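Cfl (Pectobacterium brasiliense, PDB 7A9J) probably activates carboxylic acids such as coronafacic acid with ATP, as other AMP-binding ligases do, and serves as a ligase in amide synthesis. Local coordinates at residues K197-D208 with P383-N391. The protein carries 1 engineered substitution. Sequence-based numbering, arbitrary orientation.
Sequences KGIVYSQKTLID and PAKTIGIWN
T386 lays its methyl CG2 against CG2 of I199, 3.7 Å away, and also reaches CE1 of the Y201 ring obliquely. Further along this face the tip of I199 turns to I389, CD1 meeting CG1 at 3.7 Å, and the end of I389 continues to the bent chain of K197, whose NZ is salt-bridged to E338. On the face of V200 and W390, the valine CG2 abuts the tryptophan CB, while the indole leads away, NE1 hydrogen-bonded to H117 O and ring in cation-pi contact with R74. Between the two faces runs the backbone pairing: W390 N donates to G198 O (2.7 Å), V200 N to G388 O, and I387 N to V200 O at a nearly straight 169°. At the backbone angles of G388 a CB would jam against I387 O, which calls for glycine. Strands 198-202 and 388-390 are the antiparallel middle pair of a four-strand sheet, flanked by strands 183-188 and 395-397, within the AMP-binding region of this adenylate-forming family. The side chain of Y201, hydrogen-bonded through OH to G340 O, lies about 4 Å from the bound indenone carboxylic acid. Where strand passes into helix, S202 and T205 form a capping box: T205 N donates to S202 OG and S202 N to T205 OG1. With OG1 beside its own backbone N (chi1 -44°), T205 also donates its hydroxyl to K385 O at 2.8 Å, from above the carbonyl plane, and its CG2 lies 3.4 Å above the Y201 ring plane, offset toward the rim. I387 covers the cap, CD1 resting on S202 CB and OG. One turn on, D208 sets CB against A384 CB at 3.7 Å; OD2 takes a salt bridge from K204 NZ on its syn lone pair and a hydrogen bond from a water, which accepts from K385 N.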
loop_
_atom_site.group_PDB
_atom_site.type_symbol
_atom_site.label_atom_id
_atom_site.label_comp_id
_atom_site.label_asym_id
_atom_site.label_seq_id
_atom_site.Cartn_x
_atom_site.Cartn_y
_atom_site.Cartn_z
ATOM N N LYS A 197 9.201 -1.340 -14.474
ATOM C CA LYS A 197 8.490 -2.473 -15.039
ATOM C C LYS A 197 7.018 -2.116 -15.101
ATOM O O LYS A 197 6.391 -1.862 -14.057
ATOM C CB LYS A 197 8.693 -3.747 -14.214
ATOM C CG LYS A 197 10.122 -4.278 -14.088
ATOM C CD LYS A 197 10.021 -5.664 -13.450
ATOM C CE LYS A 197 8.965 -5.653 -12.311
ATOM N NZ LYS A 197 8.303 -6.967 -11.992
ATOM N N GLY A 198 6.474 -2.068 -16.320
ATOM C CA GLY A 198 5.072 -1.757 -16.482
ATOM C C GLY A 198 4.243 -3.015 -16.362
ATOM O O GLY A 198 4.204 -3.806 -17.292
ATOM N N ILE A 199 3.571 -3.199 -15.234
ATOM C CA ILE A 199 2.783 -4.407 -15.016
ATOM C C ILE A 199 1.430 -4.205 -15.677
ATOM O O ILE A 199 0.723 -3.237 -15.403
ATOM C CB ILE A 199 2.616 -4.705 -13.523
ATOM C CG1 ILE A 199 3.995 -4.794 -12.843
ATOM C CG2 ILE A 199 1.799 -5.959 -13.333
ATOM C CD1 ILE A 199 4.903 -5.832 -13.460
ATOM N N VAL A 200 1.081 -5.109 -16.575
ATOM C CA VAL A 200 -0.098 -4.934 -17.413
ATOM C C VAL A 200 -1.241 -5.710 -16.786
ATOM O O VAL A 200 -1.132 -6.918 -16.570
ATOM C CB VAL A 200 0.168 -5.398 -18.852
ATOM C CG1 VAL A 200 -1.104 -5.182 -19.720
ATOM C CG2 VAL A 200 1.358 -4.595 -19.409
ATOM N N TYR A 201 -2.333 -5.010 -16.541
ATOM C CA TYR A 201 -3.606 -5.571 -16.060
ATOM C C TYR A 201 -4.598 -5.604 -17.207
ATOM O O TYR A 201 -4.746 -4.598 -17.913
ATOM C CB TYR A 201 -4.232 -4.677 -15.014
ATOM C CG TYR A 201 -3.637 -4.801 -13.637
ATOM C CD1 TYR A 201 -2.275 -4.684 -13.426
ATOM C CD2 TYR A 201 -4.488 -4.927 -12.542
ATOM C CE1 TYR A 201 -1.740 -4.798 -12.153
ATOM C CE2 TYR A 201 -3.977 -4.994 -11.247
ATOM C CZ TYR A 201 -2.615 -4.889 -11.061
ATOM O OH TYR A 201 -2.070 -4.930 -9.775
ATOM N N SER A 202 -5.285 -6.738 -17.380
ATOM C CA SER A 202 -6.489 -6.740 -18.202
ATOM C C SER A 202 -7.702 -6.299 -17.380
ATOM O O SER A 202 -7.621 -6.072 -16.165
ATOM C CB SER A 202 -6.728 -8.126 -18.798
ATOM O OG SER A 202 -7.071 -9.015 -17.744
ATOM N N GLN A 203 -8.821 -6.084 -18.100
ATOM C CA GLN A 203 -10.103 -5.926 -17.425
ATOM C C GLN A 203 -10.319 -7.039 -16.400
ATOM O O GLN A 203 -10.747 -6.768 -15.263
ATOM C CB GLN A 203 -11.239 -5.859 -18.457
ATOM C CG GLN A 203 -11.143 -4.623 -19.375
ATOM C CD GLN A 203 -11.817 -3.382 -18.769
ATOM O OE1 GLN A 203 -12.448 -3.458 -17.727
ATOM N NE2 GLN A 203 -11.714 -2.234 -19.475
ATOM N N LYS A 204 -10.001 -8.285 -16.769
ATOM C CA LYS A 204 -10.141 -9.398 -15.834
ATOM C C LYS A 204 -9.182 -9.296 -14.642
ATOM O O LYS A 204 -9.597 -9.587 -13.510
ATOM C CB LYS A 204 -9.935 -10.740 -16.544
ATOM C CG LYS A 204 -10.249 -11.935 -15.623
ATOM C CD LYS A 204 -10.149 -13.286 -16.384
ATOM C CE LYS A 204 -10.664 -14.472 -15.538
ATOM N NZ LYS A 204 -10.116 -14.536 -14.156
ATOM N N THR A 205 -7.889 -8.958 -14.870
ATOM C CA THR A 205 -7.006 -8.742 -13.723
ATOM C C THR A 205 -7.633 -7.780 -12.727
ATOM O O THR A 205 -7.628 -8.013 -11.498
ATOM C CB THR A 205 -5.649 -8.141 -14.131
ATOM O OG1 THR A 205 -5.123 -8.798 -15.285
ATOM C CG2 THR A 205 -4.633 -8.369 -12.966
ATOM N N LEU A 206 -8.201 -6.688 -13.244
ATOM C CA LEU A 206 -8.741 -5.693 -12.345
ATOM C C LEU A 206 -9.982 -6.218 -11.606
ATOM O O LEU A 206 -10.132 -5.966 -10.405
ATOM C CB LEU A 206 -9.058 -4.446 -13.171
ATOM C CG LEU A 206 -9.227 -3.166 -12.421
ATOM C CD1 LEU A 206 -7.952 -2.814 -11.651
ATOM C CD2 LEU A 206 -9.550 -2.102 -13.513
ATOM N N ILE A 207 -10.881 -6.905 -12.323
ATOM C CA ILE A 207 -12.032 -7.561 -11.682
ATOM C C ILE A 207 -11.523 -8.437 -10.520
ATOM O O ILE A 207 -12.010 -8.352 -9.386
ATOM C CB ILE A 207 -12.789 -8.414 -12.712
ATOM C CG1 ILE A 207 -13.512 -7.536 -13.789
ATOM C CG2 ILE A 207 -13.797 -9.389 -12.044
ATOM C CD1 ILE A 207 -14.008 -8.415 -14.894
ATOM N N ASP A 208 -10.551 -9.305 -10.810
ATOM C CA ASP A 208 -10.093 -10.261 -9.799
ATOM C C ASP A 208 -9.335 -9.551 -8.673
ATOM O O ASP A 208 -9.474 -9.915 -7.500
ATOM C CB ASP A 208 -9.233 -11.356 -10.455
ATOM C CG ASP A 208 -10.067 -12.225 -11.447
ATOM O OD1 ASP A 208 -11.302 -12.332 -11.232
ATOM O OD2 ASP A 208 -9.498 -12.815 -12.397
ATOM N N PRO A 383 -5.123 -15.269 -7.784
ATOM C CA PRO A 383 -6.206 -15.392 -8.775
ATOM C C PRO A 383 -6.326 -14.179 -9.659
ATOM O O PRO A 383 -6.995 -14.255 -10.706
ATOM C CB PRO A 383 -7.464 -15.587 -7.916
ATOM C CG PRO A 383 -7.173 -14.775 -6.675
ATOM C CD PRO A 383 -5.666 -15.068 -6.428
ATOM N N ALA A 384 -5.704 -13.060 -9.289
ATOM C CA ALA A 384 -5.636 -11.902 -10.178
ATOM C C ALA A 384 -4.341 -12.015 -10.972
ATOM O O ALA A 384 -3.260 -11.654 -10.500
ATOM C CB ALA A 384 -5.746 -10.601 -9.399
ATOM N N LYS A 385 -4.463 -12.548 -12.172
ATOM C CA LYS A 385 -3.329 -12.794 -13.052
ATOM C C LYS A 385 -3.042 -11.568 -13.895
ATOM O O LYS A 385 -3.836 -11.211 -14.787
ATOM C CB LYS A 385 -3.614 -13.976 -13.964
ATOM C CG LYS A 385 -4.157 -15.149 -13.256
ATOM C CD LYS A 385 -3.040 -15.952 -12.715
ATOM C CE LYS A 385 -3.571 -17.299 -12.274
ATOM N NZ LYS A 385 -2.662 -17.674 -11.180
ATOM N N THR A 386 -1.884 -10.957 -13.665
ATOM C CA THR A 386 -1.418 -9.912 -14.563
ATOM C C THR A 386 -1.019 -10.530 -15.903
ATOM O O THR A 386 -0.691 -11.713 -16.004
ATOM C CB THR A 386 -0.266 -9.143 -13.928
ATOM O OG1 THR A 386 0.791 -10.068 -13.622
ATOM C CG2 THR A 386 -0.750 -8.498 -12.620
ATOM N N ILE A 387 -1.062 -9.720 -16.949
ATOM C CA ILE A 387 -0.894 -10.225 -18.294
ATOM C C ILE A 387 0.575 -10.370 -18.634
ATOM O O ILE A 387 0.948 -11.231 -19.433
ATOM C CB ILE A 387 -1.574 -9.276 -19.304
ATOM C CG1 ILE A 387 -3.043 -9.056 -18.928
ATOM C CG2 ILE A 387 -1.394 -9.767 -20.683
ATOM C CD1 ILE A 387 -3.777 -10.324 -18.481
ATOM N N GLY A 388 1.417 -9.518 -18.081
ATOM C CA GLY A 388 2.791 -9.462 -18.529
ATOM C C GLY A 388 3.392 -8.112 -18.186
ATOM O O GLY A 388 2.845 -7.338 -17.408
ATOM N N ILE A 389 4.564 -7.875 -18.743
ATOM C CA ILE A 389 5.295 -6.652 -18.470
ATOM C C ILE A 389 5.459 -5.900 -19.766
ATOM O O ILE A 389 5.939 -6.457 -20.769
ATOM C CB ILE A 389 6.666 -6.930 -17.809
ATOM C CG1 ILE A 389 6.464 -7.499 -16.393
ATOM C CG2 ILE A 389 7.507 -5.659 -17.845
ATOM C CD1 ILE A 389 7.776 -7.926 -15.712
ATOM N N TRP A 390 5.056 -4.638 -19.751
ATOM C CA TRP A 390 5.228 -3.792 -20.899
ATOM C C TRP A 390 6.680 -3.337 -20.942
ATOM O O TRP A 390 7.164 -2.739 -19.979
ATOM C CB TRP A 390 4.289 -2.591 -20.795
ATOM C CG TRP A 390 4.532 -1.681 -21.854
ATOM C CD1 TRP A 390 5.088 -0.442 -21.756
ATOM C CD2 TRP A 390 4.274 -1.899 -23.240
ATOM N NE1 TRP A 390 5.173 0.131 -22.979
ATOM C CE2 TRP A 390 4.687 -0.740 -23.920
ATOM C CE3 TRP A 390 3.735 -2.966 -23.976
ATOM C CZ2 TRP A 390 4.567 -0.603 -25.304
ATOM C CZ3 TRP A 390 3.621 -2.833 -25.354
ATOM C CH2 TRP A 390 4.042 -1.661 -26.005
ATOM N N ASN A 391 7.361 -3.584 -22.047
ATOM C CA ASN A 391 8.799 -3.339 -22.085
ATOM C C ASN A 391 9.135 -2.125 -22.911
ATOM O O ASN A 391 10.300 -1.915 -23.255
ATOM C CB ASN A 391 9.542 -4.584 -22.588
ATOM C CG ASN A 391 9.181 -4.979 -24.020
ATOM O OD1 ASN A 391 8.760 -4.161 -24.847
ATOM N ND2 ASN A 391 9.367 -6.262 -24.319
HETATM O O HOH W 1 -7.069 -12.554 -13.476
#